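Local coordinates for telomerase reverse transcriptase (Candida tropicalis MYA-3404, PDB 6ZD1), which probably elongates telomeres as a reverse transcriptase, adding simple sequence repeats to chromosome ends by copying a template within its own RNA component, at residues C473-L476 / Y477-V481. Numbering follows the deposited sequence.
Sequences CDIL and YSTMV
Cys473 O, Asp474 O, Ile475 O and Leu476 O accept in turn from the amides of Tyr477, Ser478, Thr479 and Met480, the i to i+4 pattern of an alpha-helix, and residues 473-481 run without a break through the middle of helix 469-484. Two of these carbonyls accept a second hydrogen bond, from a side-chain hydroxyl. Ser478 OG donates to Asp474 O at 2.7 Å, and Thr479 OG1 repeats the bond one residue on, to Ile475 O at 2.8 Å. In both residues the hydroxyl stands beside its own backbone N (chi1 near -60° in both), which lets it fold back onto the preceding turn; hydroxyl and amide approach each carbonyl from opposite faces of its plane. Ser478 OG also lies 3.2 Å from Asp474 OD1. That carboxylate oxygen forms salt bridges with Arg296 and Arg499, whose guanidinium groups make weak hydrogen bonds to the serine as well, so the helix presents a small polar patch to two arginines. On another side of the helix, the Tyr477 ring lies between the Cys473 sulfur and the methyl of selenomethionine Met480. Cys473 SG sits over one face of the ring, 4.3 Å from the centroid and 16° off the normal, while Met480 CE lies above the opposite face, shifted toward the rim. The bend in the Met480 chain at chi3 carries CE back over the ring. Ile475, Leu476 and Thr479 pack on Ser355 of helix 349-359, and Tyr477 touches Met340 in a loop and Cys343 of helix 343-346. The arrangement combines a Cys sulfur-aromatic contact with Ser and Thr hydroxyls bonded to i-4 carbonyls, in a largely buried part of helix 469-484 in the reverse transcriptase domain.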
loop_
_atom_site.group_PDB
_atom_site.type_symbol
_atom_site.label_atom_id
_atom_site.label_comp_id
_atom_site.label_asym_id
_atom_site.label_seq_id
_atom_site.Cartn_x
_atom_site.Cartn_y
_atom_site.Cartn_z
ATOM N N CYS A 473 -9.910 -8.084 -12.637
ATOM C CA CYS A 473 -9.598 -7.174 -13.732
ATOM C C CYS A 473 -8.453 -7.708 -14.583
ATOM O O CYS A 473 -8.433 -7.497 -15.801
ATOM C CB CYS A 473 -9.259 -5.793 -13.165
ATOM S SG CYS A 473 -9.040 -4.481 -14.380
ATOM N N ASP A 474 -7.520 -8.439 -13.971
ATOM C CA ASP A 474 -6.412 -9.022 -14.723
ATOM C C ASP A 474 -6.893 -10.156 -15.621
ATOM O O ASP A 474 -6.479 -10.256 -16.781
ATOM C CB ASP A 474 -5.338 -9.517 -13.755
ATOM C CG ASP A 474 -3.998 -9.748 -14.427
ATOM O OD1 ASP A 474 -3.873 -9.473 -15.641
ATOM O OD2 ASP A 474 -3.064 -10.204 -13.734
ATOM N N ILE A 475 -7.771 -11.016 -15.100
ATOM C CA ILE A 475 -8.320 -12.109 -15.901
ATOM C C ILE A 475 -9.079 -11.558 -17.102
ATOM O O ILE A 475 -8.897 -12.014 -18.237
ATOM C CB ILE A 475 -9.220 -13.011 -15.037
ATOM C CG1 ILE A 475 -8.393 -13.807 -14.029
ATOM C CG2 ILE A 475 -10.036 -13.954 -15.910
ATOM C CD1 ILE A 475 -9.245 -14.631 -13.086
ATOM N N LEU A 476 -9.950 -10.573 -16.867
ATOM C CA LEU A 476 -10.805 -10.072 -17.939
ATOM C C LEU A 476 -9.989 -9.363 -19.016
ATOM O O LEU A 476 -10.166 -9.623 -20.213
ATOM C CB LEU A 476 -11.875 -9.138 -17.364
ATOM C CG LEU A 476 -12.861 -8.539 -18.374
ATOM C CD1 LEU A 476 -13.491 -9.625 -19.229
ATOM C CD2 LEU A 476 -13.944 -7.726 -17.688
ATOM N N TYR A 477 -9.079 -8.470 -18.613
ATOM C CA TYR A 477 -8.312 -7.720 -19.605
ATOM C C TYR A 477 -7.294 -8.602 -20.323
ATOM O O TYR A 477 -7.001 -8.367 -21.502
ATOM C CB TYR A 477 -7.626 -6.515 -18.954
ATOM C CG TYR A 477 -8.520 -5.298 -18.782
ATOM C CD1 TYR A 477 -9.890 -5.367 -19.015
ATOM C CD2 TYR A 477 -7.987 -4.073 -18.400
ATOM C CE1 TYR A 477 -10.703 -4.250 -18.860
ATOM C CE2 TYR A 477 -8.790 -2.954 -18.243
ATOM C CZ TYR A 477 -10.145 -3.047 -18.473
ATOM O OH TYR A 477 -10.939 -1.933 -18.318
ATOM N N SER A 478 -6.748 -9.619 -19.651
ATOM C CA SER A 478 -5.905 -10.578 -20.361
ATOM C C SER A 478 -6.713 -11.338 -21.403
ATOM O O SER A 478 -6.259 -11.524 -22.538
ATOM C CB SER A 478 -5.256 -11.555 -19.379
ATOM O OG SER A 478 -4.405 -10.879 -18.466
ATOM N N THR A 479 -7.912 -11.788 -21.026
ATOM C CA THR A 479 -8.809 -12.436 -21.975
ATOM C C THR A 479 -9.198 -11.488 -23.102
ATOM O O THR A 479 -9.245 -11.886 -24.272
ATOM C CB THR A 479 -10.056 -12.936 -21.246
ATOM O OG1 THR A 479 -9.672 -13.859 -20.219
ATOM C CG2 THR A 479 -11.007 -13.626 -22.212
HETATM N N MSE A 480 -9.494 -10.238 -22.765
HETATM C CA MSE A 480 -9.883 -9.241 -23.752
HETATM C C MSE A 480 -8.765 -8.977 -24.752
HETATM O O MSE A 480 -8.992 -8.993 -25.961
HETATM C CB MSE A 480 -10.275 -7.939 -23.058
HETATM C CG MSE A 480 -10.686 -6.832 -24.013
HETATM SE SE MSE A 480 -10.916 -5.112 -23.126
HETATM C CE MSE A 480 -9.083 -4.836 -22.510
ATOM N N VAL A 481 -7.552 -8.747 -24.239
ATOM C CA VAL A 481 -6.416 -8.468 -25.113
ATOM C C VAL A 481 -6.154 -9.649 -26.040
ATOM O O VAL A 481 -5.851 -9.472 -27.227
ATOM C CB VAL A 481 -5.172 -8.112 -24.277
ATOM C CG1 VAL A 481 -3.915 -8.179 -25.127
ATOM C CG2 VAL A 481 -5.322 -6.727 -23.665
#